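Local structure of voltage-sensor containing phosphatase (Ciona intestinalis, 3V0D) at residues H95-L100 with I179-Y184; V265-I270 with F294-V299; D302-K307 with L331-A336. The protein probably removes phosphate from membrane phosphoinositides with a PTEN-like phosphatase and C2 domain pair placed under the control of a voltage sensor. The protein carries 1 engineered substitution. One frame throughout, in Å; residues are numbered along the deposited sequence. Where two conformers were deposited one is given.

Contact 1 is buried close to the centre of the chain, within the phosphatase range, where a loop (95-100) lies on helix 176-191 through aliphatic groups and two tyrosines, with no hydrogen bond across. Contacts 2 and 3 both belong to the C2 range and are antiparallel strand pairings, one in each sheet. Contact 2, also buried, adds side-chain bonds to the backbone ladder on the phosphatase side, where strand 269-276 begins and 290-295 ends. Contact 3 is only partly buried: its ladder is plain backbone, with polar residues on one side and apolar ones on the other. Contact 2 touches both of the others, polar toward contact 1 and aromatic toward contact 3.

Contact 1 of 3, residues H95-L100 with I179-Y184; sequences HNVPTL and IRYVGY
Val97 lies squarely on the ring of Tyr181: its CG2 methyl stands 3.7 Å from the ring centroid and only 6° off the normal, a CH-pi contact over the middle of the face. The two side chains cross at about a right angle. CG1, held beside the backbone N of Val97 (chi1 -69°), reaches the root of the same ring, 3.9 Å from Tyr181 CG. On the opposite face the ring is covered from within its own helix by Tyr184 CD1, so that Tyr181 is sandwiched between a valine methyl and a second tyrosine. The loop 95-100 leads from strand 87-92 into helix 100-115, and in the tensin-type phosphatases this position probably corresponds to the end of the WPD loop of the protein tyrosine phosphatase fold; Thr99 is the N-cap of that helix, its OG1 accepting the N-H of Asp102. Leu100 approaches Tyr181 obliquely, placing CD2 3.7 Å from Tyr181 CD2. It crosses Tyr184 at about a right angle, with CD2 4.0 Å from Tyr184 CB and CD1 turned to Tyr184 CD1. Beside it the carbonyl of Pro98 is buried without a hydrogen-bond partner, its O 3.5 Å from Tyr181 CE2. The phenol ends point on toward the C2 domain: Tyr181 OH bonds to the Asp269 carboxylate, and Tyr184 OH to the backbone N of Asn295.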
ATOM      1  N   HIS A  95      -1.593  -4.516   4.167  1.00 14.52           N
ATOM      2  CA  HIS A  95      -0.190  -4.057   4.128  1.00 14.75           C
ATOM      3  C   HIS A  95       0.369  -3.999   2.719  1.00 13.80           C
ATOM      4  O   HIS A  95       1.586  -3.933   2.551  1.00 14.29           O
ATOM      5  CB  HIS A  95       0.744  -4.859   5.056  1.00 15.76           C
ATOM      6  CG  HIS A  95       0.131  -5.154   6.362  1.00 19.19           C
ATOM      7  ND1 HIS A  95      -0.266  -4.182   7.253  1.00 21.58           N
ATOM      8  CD2 HIS A  95      -0.178  -6.336   6.918  1.00 20.34           C
ATOM      9  CE1 HIS A  95      -0.801  -4.766   8.315  1.00 21.75           C
ATOM     10  NE2 HIS A  95      -0.741  -6.076   8.145  1.00 22.95           N
ATOM     11  N   ASN A  96      -0.521  -3.956   1.724  1.00 14.05           N
ATOM     12  CA  ASN A  96      -0.124  -3.875   0.337  1.00 13.88           C
ATOM     13  C   ASN A  96      -0.944  -2.789  -0.376  1.00 13.74           C
ATOM     14  O   ASN A  96      -1.598  -1.969   0.274  1.00 14.28           O
ATOM     15  CB  ASN A  96      -0.221  -5.267  -0.317  1.00 14.80           C
ATOM     16  CG  ASN A  96       0.887  -6.181   0.185  1.00 14.51           C
ATOM     17  OD1 ASN A  96       2.016  -6.125  -0.312  1.00 15.36           O
ATOM     18  ND2 ASN A  96       0.598  -7.007   1.175  1.00 15.59           N
ATOM     19  N   VAL A  97      -0.862  -2.744  -1.704  1.00 14.15           N
ATOM     20  CA  VAL A  97      -1.413  -1.650  -2.499  1.00 14.63           C
ATOM     21  C   VAL A  97      -2.330  -2.191  -3.569  1.00 14.37           C
ATOM     22  O   VAL A  97      -2.183  -3.329  -4.019  1.00 15.10           O
ATOM     23  CB  VAL A  97      -0.292  -0.777  -3.157  1.00 14.46           C
ATOM     24  CG1 VAL A  97       0.462   0.014  -2.092  1.00 17.21           C
ATOM     25  CG2 VAL A  97       0.634  -1.610  -4.024  1.00 16.82           C
ATOM     26  N   PRO A  98      -3.263  -1.350  -4.044  1.00 14.68           N
ATOM     27  CA  PRO A  98      -4.020  -1.698  -5.251  1.00 14.98           C
ATOM     28  C   PRO A  98      -3.099  -1.587  -6.475  1.00 15.16           C
ATOM     29  O   PRO A  98      -2.127  -0.829  -6.472  1.00 16.21           O
ATOM     30  CB  PRO A  98      -5.071  -0.583  -5.310  1.00 16.06           C
ATOM     31  CG  PRO A  98      -4.369   0.613  -4.736  1.00 15.93           C
ATOM     32  CD  PRO A  98      -3.539   0.033  -3.590  1.00 15.13           C
ATOM     33  N   THR A  99      -3.472  -2.279  -7.543  1.00 15.52           N
ATOM     34  CA  THR A  99      -2.841  -1.968  -8.817  1.00 15.97           C
ATOM     35  C   THR A  99      -3.227  -0.537  -9.218  1.00 14.88           C
ATOM     36  O   THR A  99      -4.280  -0.027  -8.802  1.00 14.43           O
ATOM     37  CB  THR A  99      -3.240  -2.947  -9.923  1.00 17.11           C
ATOM     38  OG1 THR A  99      -4.648  -2.813 -10.167  1.00 16.97           O
ATOM     39  CG2 THR A  99      -2.848  -4.375  -9.585  1.00 19.53           C
ATOM     40  N   LEU A 100      -2.411   0.097 -10.060  1.00 15.28           N
ATOM     41  CA  LEU A 100      -2.794   1.426 -10.544  1.00 14.94           C
ATOM     42  C   LEU A 100      -4.059   1.360 -11.363  1.00 14.72           C
ATOM     43  O   LEU A 100      -4.904   2.255 -11.243  1.00 14.67           O
ATOM     44  CB  LEU A 100      -1.660   2.150 -11.277  1.00 17.08           C
ATOM     45  CG  LEU A 100      -0.482   2.597 -10.403  1.00 16.98           C
ATOM     46  CD1 LEU A 100       0.535   3.318 -11.277  1.00 19.10           C
ATOM     47  CD2 LEU A 100      -0.914   3.491  -9.246  1.00 18.37           C
ATOM     48  N   ILE A 179       2.326   4.901   0.685  1.00 14.59           N
ATOM     49  CA  ILE A 179       2.709   6.289   0.441  1.00 14.93           C
ATOM     50  C   ILE A 179       3.120   6.497  -1.012  1.00 14.48           C
ATOM     51  O   ILE A 179       2.693   7.477  -1.668  1.00 15.02           O
ATOM     52  CB  ILE A 179       3.840   6.701   1.417  1.00 15.48           C
ATOM     53  CG1 ILE A 179       3.295   6.767   2.836  1.00 17.52           C
ATOM     54  CG2 ILE A 179       4.487   8.029   1.016  1.00 16.53           C
ATOM     55  CD1 ILE A 179       4.393   6.880   3.909  1.00 20.02           C
ATOM     56  N   ARG A 180       3.953   5.599  -1.539  1.00 14.46           N
ATOM     57  CA  ARG A 180       4.412   5.706  -2.910  1.00 14.75           C
ATOM     58  C   ARG A 180       3.233   5.703  -3.889  1.00 14.14           C
ATOM     59  O   ARG A 180       3.254   6.436  -4.878  1.00 14.78           O
ATOM     60  CB  ARG A 180       5.388   4.574  -3.198  0.56 15.45           C
ATOM     61  CG  ARG A 180       5.880   4.531  -4.621  0.56 15.84           C
ATOM     62  CD  ARG A 180       7.152   3.680  -4.770  0.56 18.31           C
ATOM     63  NE  ARG A 180       7.201   2.477  -3.941  0.56 19.05           N
ATOM     64  CZ  ARG A 180       7.851   2.336  -2.782  0.56 16.64           C
ATOM     65  NH1 ARG A 180       7.766   1.175  -2.176  0.56 18.58           N
ATOM     66  NH2 ARG A 180       8.587   3.297  -2.224  0.56 12.74           N
ATOM     67  N   TYR A 181       2.231   4.864  -3.649  1.00 13.87           N
ATOM     68  CA  TYR A 181       1.120   4.735  -4.581  1.00 14.22           C
ATOM     69  C   TYR A 181       0.218   5.964  -4.576  1.00 13.89           C
ATOM     70  O   TYR A 181      -0.305   6.343  -5.629  1.00 14.64           O
ATOM     71  CB  TYR A 181       0.371   3.404  -4.356  1.00 14.57           C
ATOM     72  CG  TYR A 181       0.999   2.305  -5.195  1.00 14.26           C
ATOM     73  CD1 TYR A 181       2.351   1.954  -5.051  1.00 14.65           C
ATOM     74  CD2 TYR A 181       0.270   1.684  -6.210  1.00 14.58           C
ATOM     75  CE1 TYR A 181       2.947   1.043  -5.858  1.00 15.41           C
ATOM     76  CE2 TYR A 181       0.887   0.761  -7.069  1.00 15.67           C
ATOM     77  CZ  TYR A 181       2.227   0.462  -6.891  1.00 15.97           C
ATOM     78  OH  TYR A 181       2.878  -0.404  -7.743  1.00 17.72           O
ATOM     79  N   VAL A 182       0.044   6.624  -3.421  1.00 14.05           N
ATOM     80  CA  VAL A 182      -0.657   7.909  -3.424  1.00 14.84           C
ATOM     81  C   VAL A 182       0.163   8.911  -4.257  1.00 14.50           C
ATOM     82  O   VAL A 182      -0.394   9.711  -5.021  1.00 14.71           O
ATOM     83  CB  VAL A 182      -0.964   8.432  -2.006  1.00 15.12           C
ATOM     84  CG1 VAL A 182      -1.751   9.725  -2.072  1.00 17.29           C
ATOM     85  CG2 VAL A 182      -1.740   7.386  -1.205  1.00 15.64           C
ATOM     86  N   GLY A 183       1.493   8.869  -4.127  1.00 14.79           N
ATOM     87  CA  GLY A 183       2.359   9.715  -4.940  1.00 15.17           C
ATOM     88  C   GLY A 183       2.233   9.417  -6.418  1.00 14.94           C
ATOM     89  O   GLY A 183       2.230  10.333  -7.245  1.00 15.61           O
ATOM     90  N   TYR A 184       2.128   8.138  -6.779  1.00 14.79           N
ATOM     91  CA  TYR A 184       1.876   7.775  -8.157  1.00 15.14           C
ATOM     92  C   TYR A 184       0.571   8.395  -8.661  1.00 14.96           C
ATOM     93  O   TYR A 184       0.512   8.897  -9.799  1.00 15.88           O
ATOM     94  CB  TYR A 184       1.781   6.271  -8.313  1.00 15.57           C
ATOM     95  CG  TYR A 184       3.076   5.473  -8.276  1.00 14.94           C
ATOM     96  CD1 TYR A 184       3.003   4.085  -8.175  1.00 15.25           C
ATOM     97  CD2 TYR A 184       4.347   6.051  -8.383  1.00 15.69           C
ATOM     98  CE1 TYR A 184       4.137   3.291  -8.248  1.00 15.78           C
ATOM     99  CE2 TYR A 184       5.496   5.261  -8.450  1.00 16.02           C
ATOM    100  CZ  TYR A 184       5.380   3.873  -8.418  1.00 15.15           C
ATOM    101  OH  TYR A 184       6.475   3.043  -8.512  1.00 16.04           O
TER

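Contact 2 of 3, residues V265-I270 with F294-V299; sequences VLAGDI and FNTSLV
Asn295 CG, anti to its backbone N (chi1 -174°), and Asp269 CG, anti to its carbonyl carbon (chi1 -64°), bring amide and carboxylate together. Asn295 ND2 thereby donates to Asp269 OD2 at 2.8 Å, an oxygen shared with Tyr181 OH. The bond runs in the amide plane but arrives from above the carboxylate, the two planes standing 69° apart. The amide is held from its other end as well, since OD1 accepts the N-H of Ser297 in an Asx turn. Asp269 and Asn295 form an antiparallel non-hydrogen-bonded pair; Ile270 and Phe294, next along, are the hydrogen-bonded pair, Ile270 N lying 2.8 Å from Phe294 O. On the face of this second pair the side chains run side by side, Ile270 CB over the phenyl ring and CG2 3.7 Å from Phe294 CE2. Where regular pairing stops, Thr296 continues it with both backbone and side chain: its N binds Gly268 O at 2.9 Å, and its OG1 takes the N-H of Gly268, also at 2.9 Å. Thr296 CG2 meanwhile packs on Ile270 CG1, 3.9 Å away. Lys200 O is a further partner of Thr296 OG1. Leu266 and Ile270 lean on Ile227 of strand 223-229, Thr296 rests against strand 202-210 of the other C2 sheet, and Phe294 touches Tyr184 and Asn295 touches Tyr181 of helix 176-191 of the phosphatase, while Asp269 OD1 accepts the first N-H of helix 100-115.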
ATOM      1  N   VAL A 265       9.733 -10.791 -18.816  1.00 20.36           N
ATOM      2  CA  VAL A 265       9.246  -9.427 -19.036  1.00 20.47           C
ATOM      3  C   VAL A 265       8.226  -9.043 -17.951  1.00 19.55           C
ATOM      4  O   VAL A 265       7.292  -9.804 -17.669  1.00 20.82           O
ATOM      5  CB  VAL A 265       8.634  -9.289 -20.436  1.00 22.03           C
ATOM      6  CG1 VAL A 265       8.104  -7.877 -20.641  1.00 24.01           C
ATOM      7  CG2 VAL A 265       9.661  -9.629 -21.536  1.00 24.68           C
ATOM      8  N   LEU A 266       8.450  -7.881 -17.345  1.00 18.62           N
ATOM      9  CA  LEU A 266       7.606  -7.327 -16.275  1.00 18.04           C
ATOM     10  C   LEU A 266       6.894  -6.100 -16.819  1.00 17.83           C
ATOM     11  O   LEU A 266       7.481  -5.279 -17.517  1.00 18.67           O
ATOM     12  CB  LEU A 266       8.482  -6.877 -15.100  1.00 18.12           C
ATOM     13  CG  LEU A 266       9.400  -7.941 -14.499  1.00 18.27           C
ATOM     14  CD1 LEU A 266      10.233  -7.299 -13.420  1.00 18.66           C
ATOM     15  CD2 LEU A 266       8.657  -9.167 -13.991  1.00 19.44           C
ATOM     16  N   ALA A 267       5.628  -5.968 -16.459  1.00 18.01           N
ATOM     17  CA  ALA A 267       4.868  -4.774 -16.804  1.00 18.52           C
ATOM     18  C   ALA A 267       3.845  -4.550 -15.700  1.00 18.93           C
ATOM     19  O   ALA A 267       3.310  -5.504 -15.130  1.00 21.45           O
ATOM     20  CB  ALA A 267       4.173  -4.963 -18.153  1.00 21.15           C
ATOM     21  N   GLY A 268       3.613  -3.294 -15.374  1.00 17.78           N
ATOM     22  CA  GLY A 268       2.592  -2.953 -14.395  1.00 17.21           C
ATOM     23  C   GLY A 268       3.126  -2.928 -12.973  1.00 16.29           C
ATOM     24  O   GLY A 268       4.258  -2.518 -12.720  1.00 16.17           O
ATOM     25  N   ASP A 269       2.291  -3.339 -12.034  1.00 15.64           N
ATOM     26  CA  ASP A 269       2.635  -3.244 -10.609  1.00 15.42           C
ATOM     27  C   ASP A 269       3.385  -4.504 -10.205  1.00 15.70           C
ATOM     28  O   ASP A 269       2.892  -5.624 -10.386  1.00 17.75           O
ATOM     29  CB  ASP A 269       1.370  -3.019  -9.813  1.00 16.38           C
ATOM     30  CG  ASP A 269       0.725  -1.704 -10.175  1.00 17.17           C
ATOM     31  OD1 ASP A 269      -0.322  -1.729 -10.836  1.00 19.70           O
ATOM     32  OD2 ASP A 269       1.365  -0.666  -9.905  1.00 18.37           O
ATOM     33  N   ILE A 270       4.593  -4.315  -9.694  1.00 14.62           N
ATOM     34  CA  ILE A 270       5.493  -5.403  -9.356  1.00 14.56           C
ATOM     35  C   ILE A 270       5.763  -5.337  -7.865  1.00 14.47           C
ATOM     36  O   ILE A 270       6.041  -4.257  -7.322  1.00 14.92           O
ATOM     37  CB  ILE A 270       6.809  -5.275 -10.163  1.00 15.38           C
ATOM     38  CG1 ILE A 270       6.534  -5.230 -11.686  1.00 17.34           C
ATOM     39  CG2 ILE A 270       7.800  -6.380  -9.814  1.00 16.03           C
ATOM     40  CD1 ILE A 270       5.840  -6.449 -12.239  1.00 19.48           C
ATOM     41  N   PHE A 294       6.497  -1.356  -6.922  1.00 14.14           N
ATOM     42  CA  PHE A 294       6.692  -0.256  -7.847  1.00 14.56           C
ATOM     43  C   PHE A 294       5.916  -0.552  -9.126  1.00 14.43           C
ATOM     44  O   PHE A 294       5.534  -1.689  -9.381  1.00 15.00           O
ATOM     45  CB  PHE A 294       8.187  -0.008  -8.146  1.00 15.60           C
ATOM     46  CG  PHE A 294       8.822  -1.102  -8.949  1.00 15.36           C
ATOM     47  CD1 PHE A 294       8.944  -0.984 -10.328  1.00 16.94           C
ATOM     48  CD2 PHE A 294       9.241  -2.288  -8.353  1.00 16.53           C
ATOM     49  CE1 PHE A 294       9.488  -2.001 -11.080  1.00 18.10           C
ATOM     50  CE2 PHE A 294       9.783  -3.329  -9.112  1.00 16.76           C
ATOM     51  CZ  PHE A 294       9.913  -3.181 -10.478  1.00 17.66           C
ATOM     52  N   ASN A 295       5.715   0.480  -9.943  1.00 14.97           N
ATOM     53  CA  ASN A 295       5.058   0.315 -11.233  1.00 15.53           C
ATOM     54  C   ASN A 295       6.058   0.579 -12.350  1.00 15.64           C
ATOM     55  O   ASN A 295       6.752   1.606 -12.358  1.00 16.78           O
ATOM     56  CB  ASN A 295       3.844   1.236 -11.342  1.00 16.86           C
ATOM     57  CG  ASN A 295       3.052   0.965 -12.623  1.00 17.70           C
ATOM     58  OD1 ASN A 295       3.496   1.315 -13.712  1.00 20.19           O
ATOM     59  ND2 ASN A 295       1.916   0.311 -12.501  1.00 17.89           N
ATOM     60  N   THR A 296       6.155  -0.371 -13.280  1.00 16.52           N
ATOM     61  CA  THR A 296       7.171  -0.260 -14.337  1.00 17.13           C
ATOM     62  C   THR A 296       7.054   1.021 -15.170  1.00 17.24           C
ATOM     63  O   THR A 296       8.041   1.546 -15.651  1.00 19.00           O
ATOM     64  CB  THR A 296       7.146  -1.466 -15.275  1.00 17.11           C
ATOM     65  OG1 THR A 296       5.879  -1.537 -15.936  1.00 18.14           O
ATOM     66  CG2 THR A 296       7.429  -2.769 -14.554  1.00 17.86           C
ATOM     67  N   SER A 297       5.832   1.527 -15.341  1.00 18.29           N
ATOM     68  CA  SER A 297       5.600   2.731 -16.145  0.73 19.18           C
ATOM     69  C   SER A 297       6.132   3.983 -15.529  1.00 19.96           C
ATOM     70  O   SER A 297       6.293   4.998 -16.215  1.00 22.11           O
ATOM     71  CB  SER A 297       4.129   2.967 -16.332  0.73 19.83           C
ATOM     72  OG  SER A 297       3.596   1.916 -17.047  0.73 20.30           O
ATOM     73  N   LEU A 298       6.355   3.945 -14.222  1.00 19.69           N
ATOM     74  CA  LEU A 298       6.768   5.113 -13.475  1.00 20.88           C
ATOM     75  C   LEU A 298       8.246   5.073 -13.120  1.00 21.81           C
ATOM     76  O   LEU A 298       8.769   6.008 -12.530  1.00 23.62           O
ATOM     77  CB  LEU A 298       5.792   5.494 -12.362  0.61 20.67           C
ATOM     78  CG  LEU A 298       4.399   5.858 -12.896  0.61 18.78           C
ATOM     79  CD1 LEU A 298       3.453   5.990 -11.730  0.61 19.57           C
ATOM     80  CD2 LEU A 298       4.384   7.147 -13.689  0.61 19.60           C
ATOM     81  N   VAL A 299       8.938   4.007 -13.547  1.00 21.88           N
ATOM     82  CA  VAL A 299      10.394   3.909 -13.426  1.00 22.40           C
ATOM     83  C   VAL A 299      11.050   4.960 -14.298  1.00 23.53           C
ATOM     84  O   VAL A 299      10.637   5.181 -15.432  1.00 25.51           O
ATOM     85  CB  VAL A 299      10.884   2.491 -13.818  1.00 22.09           C
ATOM     86  CG1 VAL A 299      12.410   2.431 -13.953  1.00 23.55           C
ATOM     87  CG2 VAL A 299      10.437   1.505 -12.774  1.00 21.67           C
TER

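Contact 3 of 3, residues D302-K307 with L331-A336; sequences DHVTLK and LTFSDA
The strands 303-307 and 331-335 run antiparallel, their axes 4.9 Å apart at closest approach and their directions 168° from one another. They form the edge of the five-stranded antiparallel sheet of the C2 beta-sandwich, in which 303-307 is an outermost strand and 328-335 is paired on its other flank with 202-210. Val304 and Leu331 make the hydrogen-bonded pair, with Val304 N to Leu331 O at 3.0 Å and Leu331 N to Val304 O at 2.9 Å; His303 and Thr332 make the non-hydrogen-bonded one. Ahead of the strand, Asp302 O accepts the N-H of Phe333 from 2.8 Å. The two faces differ sharply. His303 and Thr332 point to the polar one, where the imidazole carries Asp302 OD1 at its edge, in plane, and ND1 has a weak bond to Thr305 OG1. With its CG between backbone N and carbonyl carbon (chi1 65°), the imidazole turns away from residues 331-336, the His303 side chain touching Lys330 just before them, and it is CB of His303 that lies against Leu331 O, at 3.1 Å. The apolar face holds Val304 and Leu331, whose CG1 and CB meet at 4.2 Å. Leu331 continues inward onto Phe292 and Phe294 of the opposing sheet, and the ring of Phe333 meets that of Phe294 with planes at about 45°. Phe333 also reaches back along the edge strand: its CD1 sits 3.7 Å from His303 CA, and its CE1 touches Val304 CG1 at 3.9 Å.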
ATOM      1  N   ASP A 302      17.207   3.600 -15.829  1.00 27.13           N
ATOM      2  CA  ASP A 302      17.508   2.162 -15.828  1.00 26.15           C
ATOM      3  C   ASP A 302      17.478   1.526 -14.437  1.00 24.05           C
ATOM      4  O   ASP A 302      17.959   0.402 -14.266  1.00 24.15           O
ATOM      5  CB  ASP A 302      18.860   1.886 -16.502  1.00 27.34           C
ATOM      6  CG  ASP A 302      20.049   2.350 -15.666  1.00 28.82           C
ATOM      7  OD1 ASP A 302      19.869   2.992 -14.609  1.00 30.54           O
ATOM      8  OD2 ASP A 302      21.196   2.076 -16.081  1.00 33.96           O
ATOM      9  N   HIS A 303      16.925   2.228 -13.446  1.00 22.73           N
ATOM     10  CA  HIS A 303      16.919   1.680 -12.085  1.00 22.00           C
ATOM     11  C   HIS A 303      15.889   2.371 -11.219  1.00 20.88           C
ATOM     12  O   HIS A 303      15.374   3.449 -11.573  1.00 22.09           O
ATOM     13  CB  HIS A 303      18.305   1.835 -11.427  1.00 22.87           C
ATOM     14  CG  HIS A 303      18.695   3.255 -11.207  1.00 25.30           C
ATOM     15  ND1 HIS A 303      18.587   3.908  -9.995  1.00 27.62           N
ATOM     16  CD2 HIS A 303      19.162   4.167 -12.083  1.00 26.48           C
ATOM     17  CE1 HIS A 303      18.994   5.158 -10.136  1.00 28.96           C
ATOM     18  NE2 HIS A 303      19.351   5.338 -11.393  1.00 30.35           N
ATOM     19  N   VAL A 304      15.603   1.761 -10.075  1.00 20.46           N
ATOM     20  CA  VAL A 304      14.884   2.424  -8.995  1.00 20.69           C
ATOM     21  C   VAL A 304      15.654   2.138  -7.719  1.00 20.09           C
ATOM     22  O   VAL A 304      16.014   0.980  -7.427  1.00 20.27           O
ATOM     23  CB  VAL A 304      13.388   2.020  -8.903  1.00 21.54           C
ATOM     24  CG1 VAL A 304      13.201   0.545  -8.618  1.00 21.06           C
ATOM     25  CG2 VAL A 304      12.665   2.898  -7.887  1.00 23.92           C
ATOM     26  N   THR A 305      15.925   3.197  -6.975  1.00 20.28           N
ATOM     27  CA  THR A 305      16.602   3.097  -5.696  1.00 20.87           C
ATOM     28  C   THR A 305      15.652   3.540  -4.613  1.00 19.83           C
ATOM     29  O   THR A 305      15.030   4.596  -4.717  1.00 21.59           O
ATOM     30  CB  THR A 305      17.881   3.947  -5.680  1.00 21.99           C
ATOM     31  OG1 THR A 305      18.746   3.478  -6.711  1.00 23.81           O
ATOM     32  CG2 THR A 305      18.594   3.847  -4.352  1.00 23.18           C
ATOM     33  N   LEU A 306      15.534   2.720  -3.581  1.00 18.80           N
ATOM     34  CA  LEU A 306      14.677   3.007  -2.449  0.70 18.42           C
ATOM     35  C   LEU A 306      15.514   3.146  -1.184  1.00 18.36           C
ATOM     36  O   LEU A 306      16.331   2.273  -0.852  1.00 18.79           O
ATOM     37  CB  LEU A 306      13.620   1.915  -2.280  0.70 18.61           C
ATOM     38  CG  LEU A 306      12.729   1.735  -3.503  0.70 18.43           C
ATOM     39  CD1 LEU A 306      11.709   0.663  -3.211  0.70 20.86           C
ATOM     40  CD2 LEU A 306      12.006   3.024  -3.833  0.70 19.97           C
ATOM     41  N   LYS A 307      15.320   4.265  -0.494  1.00 18.88           N
ATOM     42  CA  LYS A 307      15.963   4.429   0.798  0.50 19.74           C
ATOM     43  C   LYS A 307      15.185   3.708   1.900  1.00 18.94           C
ATOM     44  O   LYS A 307      14.099   3.178   1.674  1.00 18.42           O
ATOM     45  CB  LYS A 307      16.159   5.915   1.123  0.50 20.64           C
ATOM     46  CG  LYS A 307      16.805   6.721   0.016  0.50 22.37           C
ATOM     47  CD  LYS A 307      16.978   8.169   0.470  0.50 26.57           C
ATOM     48  CE  LYS A 307      16.638   9.191  -0.598  0.50 29.96           C
ATOM     49  NZ  LYS A 307      16.487  10.539   0.016  0.50 32.77           N
ATOM     50  N   LEU A 331      17.088  -1.685  -7.710  1.00 17.19           N
ATOM     51  CA  LEU A 331      16.910  -2.604  -8.820  1.00 17.67           C
ATOM     52  C   LEU A 331      17.427  -1.974 -10.085  1.00 18.26           C
ATOM     53  O   LEU A 331      17.129  -0.796 -10.365  1.00 19.33           O
ATOM     54  CB  LEU A 331      15.439  -2.964  -9.040  1.00 17.59           C
ATOM     55  CG  LEU A 331      14.725  -3.602  -7.856  1.00 17.14           C
ATOM     56  CD1 LEU A 331      13.267  -3.857  -8.205  1.00 18.86           C
ATOM     57  CD2 LEU A 331      15.411  -4.896  -7.454  1.00 19.25           C
ATOM     58  N   THR A 332      18.204  -2.734 -10.842  1.00 18.54           N
ATOM     59  CA  THR A 332      18.644  -2.345 -12.179  1.00 19.77           C
ATOM     60  C   THR A 332      17.773  -3.081 -13.190  1.00 19.15           C
ATOM     61  O   THR A 332      17.456  -4.258 -13.002  1.00 19.12           O
ATOM     62  CB  THR A 332      20.129  -2.711 -12.350  1.00 21.50           C
ATOM     63  OG1 THR A 332      20.875  -2.031 -11.333  1.00 24.13           O
ATOM     64  CG2 THR A 332      20.665  -2.333 -13.728  1.00 23.63           C
ATOM     65  N   PHE A 333      17.431  -2.390 -14.286  1.00 19.84           N
ATOM     66  CA  PHE A 333      16.520  -2.920 -15.305  1.00 20.25           C
ATOM     67  C   PHE A 333      17.150  -2.886 -16.689  1.00 21.38           C
ATOM     68  O   PHE A 333      17.958  -1.995 -16.993  1.00 24.35           O
ATOM     69  CB  PHE A 333      15.268  -2.032 -15.419  1.00 21.18           C
ATOM     70  CG  PHE A 333      14.476  -1.909 -14.146  1.00 20.42           C
ATOM     71  CD1 PHE A 333      14.431  -0.712 -13.457  1.00 21.94           C
ATOM     72  CD2 PHE A 333      13.750  -2.992 -13.649  1.00 21.14           C
ATOM     73  CE1 PHE A 333      13.677  -0.586 -12.299  1.00 21.42           C
ATOM     74  CE2 PHE A 333      12.992  -2.880 -12.487  1.00 21.51           C
ATOM     75  CZ  PHE A 333      12.967  -1.670 -11.806  1.00 20.57           C
ATOM     76  N   SER A 334      16.698  -3.800 -17.541  1.00 22.92           N
ATOM     77  CA  SER A 334      16.854  -3.665 -18.976  1.00 23.77           C
ATOM     78  C   SER A 334      15.495  -3.372 -19.602  1.00 24.11           C
ATOM     79  O   SER A 334      14.442  -3.743 -19.073  1.00 23.51           O
ATOM     80  CB  SER A 334      17.458  -4.931 -19.578  1.00 24.45           C
ATOM     81  OG  SER A 334      16.584  -6.034 -19.425  1.00 25.39           O
ATOM     82  N   ASP A 335      15.539  -2.678 -20.733  1.00 25.90           N
ATOM     83  CA  ASP A 335      14.359  -2.357 -21.515  1.00 28.75           C
ATOM     84  C   ASP A 335      13.897  -3.602 -22.250  1.00 30.36           C
ATOM     85  O   ASP A 335      14.666  -4.190 -23.020  1.00 32.50           O
ATOM     86  CB  ASP A 335      14.720  -1.237 -22.503  1.00 30.32           C
ATOM     87  CG  ASP A 335      13.670  -1.016 -23.591  1.00 33.86           C
ATOM     88  OD1 ASP A 335      12.462  -1.126 -23.319  1.00 37.87           O
ATOM     89  OD2 ASP A 335      14.066  -0.672 -24.730  1.00 39.48           O
ATOM     90  N   ALA A 336      12.636  -3.976 -22.068  1.00 31.10           N
ATOM     91  CA  ALA A 336      12.141  -5.267 -22.545  1.00 33.64           C
ATOM     92  C   ALA A 336      10.984  -5.133 -23.525  1.00 35.13           C
ATOM     93  O   ALA A 336      10.163  -6.051 -23.665  1.00 35.83           O
ATOM     94  CB  ALA A 336      11.756  -6.153 -21.378  1.00 33.16           C
TER